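Local coordinates for protein inactive glucansucrase (Lactobacillus reuteri, PDB 5JBD) that belongs to glycoside hydrolase family 70, is called an inactive glucansucrase, and binds a calcium ion on a fold built round a TIM-type barrel, at residues 258-262 and 746-750; 272-278 and 732-738; 659-663 and 722-726; 694-698 and 709-715. All coordinates share one frame; numbering follows the deposited sequence.

Contact 1 (258-262 and 746-750)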
# COMPACT_ATOMS: atom_id res chain seq x y z
N TRP A 258 -8.79 -11.29 12.52
CA TRP A 258 -8.94 -10.82 11.14
C TRP A 258 -8.51 -11.88 10.13
O TRP A 258 -9.18 -12.12 9.12
CB TRP A 258 -8.10 -9.55 10.94
CG TRP A 258 -8.39 -8.74 9.71
CD1 TRP A 258 -9.55 -8.72 8.98
CD2 TRP A 258 -7.52 -7.78 9.10
NE1 TRP A 258 -9.44 -7.82 7.95
CE2 TRP A 258 -8.21 -7.22 8.01
CE3 TRP A 258 -6.23 -7.34 9.37
CZ2 TRP A 258 -7.64 -6.26 7.18
CZ3 TRP A 258 -5.66 -6.37 8.56
CH2 TRP A 258 -6.37 -5.83 7.48
N GLU A 259 -7.38 -12.53 10.41
CA GLU A 259 -6.89 -13.62 9.57
C GLU A 259 -7.87 -14.79 9.53
O GLU A 259 -8.18 -15.30 8.46
CB GLU A 259 -5.51 -14.07 10.06
CG GLU A 259 -4.42 -13.02 9.82
CD GLU A 259 -3.25 -13.11 10.78
OE1 GLU A 259 -3.06 -14.18 11.40
OE2 GLU A 259 -2.53 -12.10 10.95
N TYR A 260 -8.41 -15.15 10.70
CA TYR A 260 -9.39 -16.22 10.80
C TYR A 260 -10.64 -15.88 9.96
O TYR A 260 -11.18 -16.75 9.26
CB TYR A 260 -9.76 -16.51 12.27
CG TYR A 260 -10.79 -17.60 12.41
CD1 TYR A 260 -10.45 -18.95 12.32
CD2 TYR A 260 -12.14 -17.28 12.59
CE1 TYR A 260 -11.41 -19.95 12.41
CE2 TYR A 260 -13.10 -18.27 12.70
CZ TYR A 260 -12.74 -19.59 12.61
OH TYR A 260 -13.73 -20.55 12.72
N PHE A 261 -11.07 -14.63 10.02
CA PHE A 261 -12.22 -14.14 9.24
C PHE A 261 -12.00 -14.29 7.74
O PHE A 261 -12.83 -14.87 7.03
CB PHE A 261 -12.47 -12.67 9.60
CG PHE A 261 -13.55 -11.99 8.79
CD1 PHE A 261 -14.89 -12.17 9.10
CD2 PHE A 261 -13.22 -11.11 7.76
CE1 PHE A 261 -15.89 -11.52 8.37
CE2 PHE A 261 -14.20 -10.45 7.05
CZ PHE A 261 -15.54 -10.66 7.34
N LEU A 262 -10.87 -13.81 7.27
CA LEU A 262 -10.55 -13.87 5.84
C LEU A 262 -10.39 -15.32 5.34
O LEU A 262 -10.84 -15.64 4.25
CB LEU A 262 -9.32 -13.03 5.52
CG LEU A 262 -9.51 -11.52 5.73
CD1 LEU A 262 -8.17 -10.83 5.68
CD2 LEU A 262 -10.47 -10.92 4.71
N GLU A 746 -5.53 -13.30 -0.20
CA GLU A 746 -5.96 -11.92 0.01
C GLU A 746 -4.78 -11.11 0.47
O GLU A 746 -3.95 -11.57 1.26
CB GLU A 746 -7.10 -11.82 1.06
CG GLU A 746 -7.47 -10.42 1.54
CD GLU A 746 -8.02 -9.47 0.47
OE1 GLU A 746 -7.70 -9.62 -0.75
OE2 GLU A 746 -8.75 -8.53 0.86
N ASP A 747 -4.70 -9.90 -0.06
CA ASP A 747 -3.76 -8.88 0.36
C ASP A 747 -4.20 -8.39 1.73
O ASP A 747 -5.21 -7.69 1.84
CB ASP A 747 -3.79 -7.73 -0.66
CG ASP A 747 -2.50 -6.96 -0.74
OD1 ASP A 747 -1.86 -6.76 0.31
OD2 ASP A 747 -2.12 -6.55 -1.88
N ILE A 748 -3.47 -8.77 2.77
CA ILE A 748 -3.81 -8.41 4.16
C ILE A 748 -2.92 -7.24 4.56
O ILE A 748 -1.72 -7.26 4.29
CB ILE A 748 -3.75 -9.60 5.16
CG1 ILE A 748 -4.30 -9.19 6.53
CG2 ILE A 748 -2.33 -10.19 5.29
CD1 ILE A 748 -4.45 -10.34 7.50
N VAL A 749 -3.53 -6.23 5.19
CA VAL A 749 -2.91 -4.91 5.35
C VAL A 749 -2.91 -4.49 6.81
O VAL A 749 -3.82 -3.78 7.26
CB VAL A 749 -3.64 -3.85 4.50
CG1 VAL A 749 -2.94 -2.49 4.57
CG2 VAL A 749 -3.75 -4.33 3.06
N MET A 750 -1.89 -4.93 7.56
CA MET A 750 -1.76 -4.63 9.00
C MET A 750 -1.05 -3.32 9.32
O MET A 750 -1.08 -2.90 10.48
CB MET A 750 -1.07 -5.79 9.74
CG MET A 750 -1.92 -7.05 9.85
SD MET A 750 -1.10 -8.47 10.61
CE MET A 750 -0.22 -9.15 9.19

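Contact 2 (272-278 and 732-738)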
# COMPACT_ATOMS: atom_id res chain seq x y z
N ASN A 272 -21.26 -17.50 -0.42
CA ASN A 272 -20.88 -18.78 -0.98
C ASN A 272 -20.02 -19.53 0.04
O ASN A 272 -18.98 -19.00 0.44
CB ASN A 272 -20.09 -18.62 -2.28
CG ASN A 272 -19.91 -19.93 -3.01
OD1 ASN A 272 -19.37 -20.89 -2.47
ND2 ASN A 272 -20.37 -19.98 -4.24
N PRO A 273 -20.44 -20.73 0.47
CA PRO A 273 -19.70 -21.42 1.52
C PRO A 273 -18.28 -21.88 1.13
O PRO A 273 -17.53 -22.26 2.01
CB PRO A 273 -20.60 -22.62 1.88
CG PRO A 273 -21.41 -22.86 0.66
CD PRO A 273 -21.61 -21.52 0.01
N ASP A 274 -17.95 -21.88 -0.16
CA ASP A 274 -16.59 -22.17 -0.62
C ASP A 274 -15.79 -20.89 -0.93
O ASP A 274 -14.68 -20.96 -1.45
CB ASP A 274 -16.64 -23.09 -1.85
CG ASP A 274 -15.27 -23.65 -2.22
OD1 ASP A 274 -14.56 -24.16 -1.33
OD2 ASP A 274 -14.87 -23.57 -3.40
N GLY A 275 -16.32 -19.72 -0.57
CA GLY A 275 -15.72 -18.43 -0.88
C GLY A 275 -14.80 -17.95 0.23
O GLY A 275 -15.01 -16.88 0.78
N ASN A 276 -13.76 -18.74 0.50
CA ASN A 276 -12.85 -18.51 1.60
C ASN A 276 -11.42 -18.38 1.06
O ASN A 276 -11.02 -19.18 0.21
CB ASN A 276 -12.94 -19.72 2.55
CG ASN A 276 -14.40 -20.10 2.91
OD1 ASN A 276 -15.14 -19.33 3.51
ND2 ASN A 276 -14.79 -21.31 2.53
N PHE A 277 -10.67 -17.39 1.53
CA PHE A 277 -9.27 -17.25 1.14
C PHE A 277 -8.44 -18.42 1.71
O PHE A 277 -8.75 -18.95 2.79
CB PHE A 277 -8.71 -15.90 1.57
CG PHE A 277 -9.27 -14.73 0.81
CD1 PHE A 277 -8.91 -14.52 -0.52
CD2 PHE A 277 -10.15 -13.84 1.40
CE1 PHE A 277 -9.43 -13.44 -1.24
CE2 PHE A 277 -10.67 -12.76 0.69
CZ PHE A 277 -10.31 -12.56 -0.63
N ASP A 278 -7.42 -18.82 0.96
CA ASP A 278 -6.53 -19.94 1.28
C ASP A 278 -5.24 -19.49 1.96
O ASP A 278 -4.58 -20.28 2.65
CB ASP A 278 -6.18 -20.69 0.01
CG ASP A 278 -7.41 -21.25 -0.68
OD1 ASP A 278 -8.01 -22.20 -0.13
OD2 ASP A 278 -7.79 -20.71 -1.74
N ASN A 732 -18.48 -15.64 -4.42
CA ASN A 732 -18.76 -16.43 -5.62
C ASN A 732 -17.55 -16.51 -6.54
O ASN A 732 -17.30 -17.56 -7.13
CB ASN A 732 -19.96 -15.87 -6.39
CG ASN A 732 -21.29 -16.24 -5.76
OD1 ASN A 732 -21.45 -17.32 -5.16
ND2 ASN A 732 -22.24 -15.35 -5.88
N THR A 733 -16.78 -15.42 -6.63
CA THR A 733 -15.56 -15.40 -7.44
C THR A 733 -14.50 -16.35 -6.89
O THR A 733 -13.89 -17.11 -7.64
CB THR A 733 -15.00 -13.96 -7.56
OG1 THR A 733 -16.02 -13.12 -8.12
CG2 THR A 733 -13.76 -13.91 -8.43
N ILE A 734 -14.31 -16.34 -5.56
CA ILE A 734 -13.36 -17.26 -4.93
C ILE A 734 -13.76 -18.71 -5.22
O ILE A 734 -12.90 -19.55 -5.55
CB ILE A 734 -13.23 -17.00 -3.42
CG1 ILE A 734 -12.56 -15.64 -3.19
CG2 ILE A 734 -12.40 -18.10 -2.74
CD1 ILE A 734 -12.69 -15.11 -1.78
N ALA A 735 -15.05 -19.01 -5.10
CA ALA A 735 -15.58 -20.36 -5.37
C ALA A 735 -15.35 -20.78 -6.82
O ALA A 735 -14.98 -21.93 -7.08
CB ALA A 735 -17.05 -20.44 -5.03
N ALA A 736 -15.56 -19.85 -7.75
CA ALA A 736 -15.31 -20.10 -9.17
C ALA A 736 -13.83 -20.41 -9.45
O ALA A 736 -13.52 -21.34 -10.20
CB ALA A 736 -15.79 -18.93 -10.02
N LEU A 737 -12.93 -19.66 -8.83
CA LEU A 737 -11.50 -19.94 -8.95
C LEU A 737 -11.14 -21.30 -8.34
O LEU A 737 -10.38 -22.06 -8.91
CB LEU A 737 -10.67 -18.83 -8.31
CG LEU A 737 -10.78 -17.47 -9.02
CD1 LEU A 737 -10.21 -16.36 -8.16
CD2 LEU A 737 -10.08 -17.49 -10.38
N HIS A 738 -11.72 -21.60 -7.16
CA HIS A 738 -11.55 -22.91 -6.54
C HIS A 738 -12.03 -24.03 -7.45
O HIS A 738 -11.35 -25.04 -7.60
CB HIS A 738 -12.29 -23.00 -5.20
CG HIS A 738 -11.60 -22.32 -4.07
ND1 HIS A 738 -12.27 -21.93 -2.93
CD2 HIS A 738 -10.30 -21.98 -3.88
CE1 HIS A 738 -11.42 -21.36 -2.10
NE2 HIS A 738 -10.22 -21.37 -2.65

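Contact 3 (659-663 and 722-726)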
# COMPACT_ATOMS: atom_id res chain seq x y z
N PHE A 659 -4.48 1.81 -11.05
CA PHE A 659 -5.11 2.67 -12.07
C PHE A 659 -6.30 2.00 -12.75
O PHE A 659 -6.79 2.48 -13.78
CB PHE A 659 -4.07 3.07 -13.10
CG PHE A 659 -2.88 3.75 -12.49
CD1 PHE A 659 -2.92 5.11 -12.19
CD2 PHE A 659 -1.73 3.03 -12.19
CE1 PHE A 659 -1.83 5.74 -11.62
CE2 PHE A 659 -0.63 3.65 -11.61
CZ PHE A 659 -0.68 5.01 -11.33
N GLN A 660 -6.76 0.91 -12.16
CA GLN A 660 -7.96 0.23 -12.59
C GLN A 660 -9.11 1.22 -12.40
O GLN A 660 -9.19 1.87 -11.37
CB GLN A 660 -8.14 -1.02 -11.74
CG GLN A 660 -9.13 -2.03 -12.28
CD GLN A 660 -9.26 -3.24 -11.37
OE1 GLN A 660 -8.27 -3.72 -10.79
NE2 GLN A 660 -10.47 -3.74 -11.24
N PRO A 661 -9.97 1.38 -13.41
CA PRO A 661 -11.07 2.35 -13.30
C PRO A 661 -12.24 1.83 -12.44
O PRO A 661 -12.36 0.63 -12.22
CB PRO A 661 -11.54 2.50 -14.75
CG PRO A 661 -11.33 1.15 -15.33
CD PRO A 661 -10.03 0.65 -14.70
N GLU A 662 -13.09 2.75 -11.99
CA GLU A 662 -14.36 2.37 -11.38
C GLU A 662 -15.19 1.68 -12.47
O GLU A 662 -15.16 2.10 -13.63
CB GLU A 662 -15.08 3.59 -10.81
CG GLU A 662 -14.39 4.23 -9.61
CD GLU A 662 -14.45 3.39 -8.33
OE1 GLU A 662 -15.30 2.47 -8.22
OE2 GLU A 662 -13.66 3.67 -7.40
N PRO A 663 -15.89 0.58 -12.13
CA PRO A 663 -16.63 -0.17 -13.15
C PRO A 663 -17.86 0.59 -13.65
O PRO A 663 -18.55 1.25 -12.87
CB PRO A 663 -17.05 -1.45 -12.43
CG PRO A 663 -17.17 -1.04 -11.01
CD PRO A 663 -16.12 0.01 -10.78
N THR A 722 -17.17 -2.07 -3.43
CA THR A 722 -15.84 -1.47 -3.49
C THR A 722 -15.58 -1.25 -4.98
O THR A 722 -16.48 -1.48 -5.80
CB THR A 722 -14.78 -2.40 -2.88
OG1 THR A 722 -14.65 -3.58 -3.68
CG2 THR A 722 -15.18 -2.78 -1.44
N LYS A 723 -14.38 -0.82 -5.36
CA LYS A 723 -14.05 -0.75 -6.78
C LYS A 723 -14.33 -2.09 -7.47
O LYS A 723 -14.81 -2.12 -8.61
CB LYS A 723 -12.58 -0.34 -7.01
CG LYS A 723 -12.26 -0.04 -8.48
CD LYS A 723 -10.77 0.17 -8.74
CE LYS A 723 -10.28 1.52 -8.23
NZ LYS A 723 -8.86 1.75 -8.60
N TYR A 724 -14.04 -3.19 -6.77
CA TYR A 724 -13.99 -4.53 -7.36
C TYR A 724 -15.35 -5.22 -7.42
O TYR A 724 -15.58 -6.10 -8.26
CB TYR A 724 -12.95 -5.40 -6.61
CG TYR A 724 -11.63 -4.67 -6.43
CD1 TYR A 724 -10.80 -4.44 -7.52
CD2 TYR A 724 -11.26 -4.15 -5.20
CE1 TYR A 724 -9.61 -3.73 -7.39
CE2 TYR A 724 -10.07 -3.45 -5.04
CZ TYR A 724 -9.23 -3.25 -6.14
OH TYR A 724 -8.07 -2.54 -6.00
N GLY A 725 -16.25 -4.82 -6.51
CA GLY A 725 -17.59 -5.41 -6.39
C GLY A 725 -18.03 -5.55 -4.94
O GLY A 725 -17.51 -4.87 -4.05
N SER A 726 -19.05 -6.38 -4.74
CA SER A 726 -19.62 -6.68 -3.41
C SER A 726 -18.94 -7.90 -2.79
O SER A 726 -18.27 -8.69 -3.47
CB SER A 726 -21.12 -6.95 -3.54
OG SER A 726 -21.37 -8.11 -4.33
O HOH W 1 -17.41 0.65 -7.24

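Contact 4 (694-698 and 709-715)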
# COMPACT_ATOMS: atom_id res chain seq x y z
N ALA A 694 -9.49 -5.97 -0.36
CA ALA A 694 -10.90 -5.92 -0.72
C ALA A 694 -11.72 -5.00 0.20
O ALA A 694 -12.93 -4.88 0.02
CB ALA A 694 -11.46 -7.33 -0.70
N TYR A 695 -11.05 -4.29 1.10
CA TYR A 695 -11.66 -3.56 2.21
C TYR A 695 -12.34 -2.30 1.66
O TYR A 695 -12.01 -1.85 0.55
CB TYR A 695 -10.59 -3.21 3.27
CG TYR A 695 -9.63 -4.38 3.45
CD1 TYR A 695 -10.08 -5.58 4.00
CD2 TYR A 695 -8.33 -4.34 2.95
CE1 TYR A 695 -9.25 -6.67 4.11
CE2 TYR A 695 -7.50 -5.43 3.06
CZ TYR A 695 -7.98 -6.60 3.63
OH TYR A 695 -7.16 -7.71 3.75
N THR A 696 -13.30 -1.77 2.42
CA THR A 696 -14.02 -0.55 2.03
C THR A 696 -13.03 0.60 1.90
O THR A 696 -12.38 0.95 2.87
CB THR A 696 -15.09 -0.16 3.07
OG1 THR A 696 -16.00 -1.25 3.24
CG2 THR A 696 -15.87 1.10 2.63
N PRO A 697 -12.92 1.19 0.71
CA PRO A 697 -11.92 2.23 0.52
C PRO A 697 -12.33 3.57 1.12
O PRO A 697 -13.52 3.90 1.14
CB PRO A 697 -11.82 2.35 -1.01
CG PRO A 697 -13.17 1.94 -1.50
CD PRO A 697 -13.62 0.86 -0.55
N PHE A 698 -11.35 4.32 1.61
CA PHE A 698 -11.50 5.73 1.91
C PHE A 698 -11.81 6.44 0.59
O PHE A 698 -11.03 6.36 -0.38
CB PHE A 698 -10.19 6.25 2.52
CG PHE A 698 -10.17 7.72 2.84
CD1 PHE A 698 -11.28 8.38 3.37
CD2 PHE A 698 -8.99 8.44 2.66
CE1 PHE A 698 -11.21 9.73 3.69
CE2 PHE A 698 -8.92 9.79 2.98
CZ PHE A 698 -10.04 10.43 3.49
N MET A 709 -8.01 2.14 3.77
CA MET A 709 -9.32 1.57 4.11
C MET A 709 -9.84 2.10 5.44
O MET A 709 -9.07 2.41 6.35
CB MET A 709 -9.29 0.02 4.08
CG MET A 709 -8.87 -0.71 5.37
SD MET A 709 -7.26 -0.18 5.95
CE MET A 709 -6.23 -1.37 5.05
N THR A 710 -11.17 2.21 5.51
CA THR A 710 -11.89 2.67 6.69
C THR A 710 -12.55 1.53 7.46
O THR A 710 -12.99 1.75 8.59
CB THR A 710 -13.00 3.67 6.28
OG1 THR A 710 -13.90 3.05 5.34
CG2 THR A 710 -12.39 4.90 5.62
N ASP A 711 -12.66 0.34 6.85
CA ASP A 711 -13.33 -0.81 7.47
C ASP A 711 -12.69 -2.12 6.98
O ASP A 711 -12.82 -2.47 5.81
CB ASP A 711 -14.85 -0.78 7.14
CG ASP A 711 -15.67 -1.75 7.99
OD1 ASP A 711 -15.17 -2.85 8.35
OD2 ASP A 711 -16.84 -1.43 8.31
N ARG A 712 -12.02 -2.81 7.90
CA ARG A 712 -11.26 -4.04 7.60
C ARG A 712 -12.14 -5.28 7.38
O ARG A 712 -11.66 -6.28 6.85
CB ARG A 712 -10.31 -4.36 8.74
CG ARG A 712 -9.10 -3.44 8.87
CD ARG A 712 -8.26 -3.93 10.03
NE ARG A 712 -6.93 -3.34 10.10
CZ ARG A 712 -5.97 -3.74 10.94
NH1 ARG A 712 -6.18 -4.72 11.82
NH2 ARG A 712 -4.79 -3.14 10.91
N TYR A 713 -13.41 -5.21 7.78
CA TYR A 713 -14.32 -6.34 7.66
C TYR A 713 -15.41 -6.20 6.62
O TYR A 713 -15.98 -7.21 6.22
CB TYR A 713 -14.94 -6.65 9.03
CG TYR A 713 -13.93 -7.17 10.02
CD1 TYR A 713 -13.19 -6.29 10.82
CD2 TYR A 713 -13.68 -8.53 10.14
CE1 TYR A 713 -12.25 -6.77 11.73
CE2 TYR A 713 -12.74 -9.01 11.05
CZ TYR A 713 -12.03 -8.13 11.84
OH TYR A 713 -11.10 -8.64 12.72
N ASN A 714 -15.73 -4.98 6.20
CA ASN A 714 -16.75 -4.76 5.18
C ASN A 714 -16.04 -4.81 3.83
O ASN A 714 -15.36 -3.86 3.46
CB ASN A 714 -17.46 -3.41 5.40
CG ASN A 714 -18.61 -3.16 4.43
OD1 ASN A 714 -18.66 -3.69 3.32
ND2 ASN A 714 -19.57 -2.34 4.87
N LEU A 715 -16.23 -5.90 3.09
CA LEU A 715 -15.65 -6.04 1.74
C LEU A 715 -16.62 -5.65 0.61
O LEU A 715 -16.50 -6.12 -0.52
CB LEU A 715 -15.06 -7.45 1.51
CG LEU A 715 -13.77 -7.90 2.24
CD1 LEU A 715 -13.58 -7.21 3.56
CD2 LEU A 715 -13.54 -9.41 2.39
O HOH W 2 -14.28 -5.77 -2.14
O HOH W 3 -15.35 4.81 3.87

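Contact 1 (258-262 and 746-750)
W258 and I748 run past one another in opposing senses, the isoleucine over one face of the indole. I748 CG1 sits 4.0 Å from the centroid of the six-membered ring of W258 and 20° off the ring normal, a CH-pi contact. With CG anti to the backbone N (chi1 -165°), the W258 side chain is carried out from its helix toward I748 and V749, and L262 CD1 comes over the same face of the indole, also toward the rim. The edge of the ring meets the chain at V749 and M750: W258 CH2 lies 3.3 Å from V749 O, which is in the ring plane, and W258 CZ3 is 4.0 Å from M750 CG.

In a (beta/alpha)8 barrel the helices pack round the outside of the parallel strands; here helix 249-263 runs nearly antiparallel to strand 743-748, their short segments at 169°. E259 crosses I748 at about a right angle, its CG 3.5 Å from I748 CD1, while further out E259 OE2 stands 3.9 Å from M750 SD. At the other end of the contact L262 CD1 touches E746 CG at 4.2 Å.

Two polar groups find partners outside: W258 NE1 donates to R712 O and E746 OE2 accepts from A694 N. Behind I748, M296 and F280 continue the apolar layer, and the side chain of M750 ends about 8 Å from the calcium ion.

Contact 2 (272-278 and 732-738)
N272, D274 and D278 reach from the loop ahead of barrel strand 279-282 to N732 and H738 on barrel helix 727-739; the loop opens with a type I beta turn, N272 to G275, in which N272 OD1 also closes an Asx turn onto D274 N.

N272 ND2 gives an almost straight hydrogen bond (168°) to N732 OD1 at 3.0 Å, lying in both amide planes though these stand 84° apart. H738 donates from both ring nitrogens, which would suit a protonated imidazole: NE2 to the syn lone pair of D278 OD2 at 2.7 Å, ND1 to two acceptors of D274. Both lie near the ring plane; D274 O, at 3.0 Å, is met nearly end-on, OD2 from above its carboxylate plane. D278 OD2 accepts from V744 N as well, tying the histidine to strand 743-748.

Apolar contact fills the middle. I734 CD1 rests over the face of F277, 3.8 Å from the ring centroid and 15° off its normal, and A735 CB packs against the N272 amide.

Buried without a hydrogen-bond partner in the model, N276 O faces the edge of the imidazole, 3.2 Å from H738 CE1, the carbon between the two donating nitrogens.

Contact 3 (659-663 and 722-726)
Two loops that follow neighbouring strands of the barrel meet where K723 lays its chain along the backbone from Q660 to E662, each loop leading on to its own helix. The lysine does most of the touching. Its chain leaves extended, bends at chi3 (-74°) and so brings NZ round to Q660 O, with a hydrogen bond of 2.8 Å whose donor is tilted 22° from the carbonyl plane. Y703 O takes a second bond from NZ, which leaves the ammonium group gripped by main-chain oxygens. The carboxylate of E662 is not in contact with that charge: its OE2 stays 5.3 Å from K723 NZ, and the E662 side chain instead crosses the aliphatic part of the lysine at about a right angle, with OE1 3.7 Å from K723 CA.

A water joins the loops beside this crossing, donating to E662 OE1 at 3.0 Å and to T722 O at 2.7 Å. Nearby, P663 CD abuts K723 O at 3.3 Å. On the far side of the lysine chain, the Q660 amide meets the edge of the Y724 ring, OE1 lying in the ring plane 3.7 Å from CE1; the two planes are 64° apart.

Within its loop T722 OG1 accepts from Y724 N, an ST turn. Just beyond, S726 N-caps helix 727-739, while Q660 and Y724 both lean on helix 670-676, through A670 and Y671 respectively.

Contact 4 (694-698 and 709-715)
T696 meets N714 and T710 where the chain, having left barrel strand 688-691, doubles back on itself in the long loop before helix 727-739. N714 O is gripped twice by one residue: T696 OG1 donates to it at 2.7 Å, from above the carbonyl plane, and T696 N adds a weak bond at 3.1 Å. In return T696 O receives T710 N at 3.2 Å with an N-H...O angle of 162°. Next to this, P697 and M709 form an antiparallel non-hydrogen-bonded pair whose side chains diverge.

Y695 supplies the apolar part. Its CB packs on M709 CB at 3.6 Å, and the Y695 and L715 side chains run beside each other in the same sense, Y695 CD1 3.9 Å from L715 CD1. The tyrosine hydroxyl is bonded to D747 O on the adjoining barrel strand, which ties the far end of the ring to that strand.

A second shell braces the turn leading to N714. D711 OD1 accepts from Y713 N at 3.0 Å, an Asx turn, and from N714 N, met from above the carboxylate plane, so one oxygen holds two successive backbone N-H groups. D711 OD2 is held in turn by G796 N. At the other end of the contact, where A694 CB touches L715 CG, a water donates to A694 O at 2.7 Å and to L715 O at 2.8 Å.

In the fold
All four contacts belong to the barrel, and contacts 2, 3 and 4 are nested along the chain inside the loop closed by contact 1. Contacts 1 and 4 are the closest pair, centres about 11 Å apart, and the indole of W258 links them. Contact 2, about 15 Å from contact 1 between centres, joins it where L262 O lies 3.2 Å from F277 N. Contact 3 reaches contact 4 by packing, T722 CG2 lying 3.4 Å from A694 O, but touches neither contact 1 nor contact 2. The calcium ion, bound by E237, D243, N287 and N751, lies close to contacts 1 and 4: N751 directly follows segment 746-750, and the R712 side chain is about 10 Å from the ion.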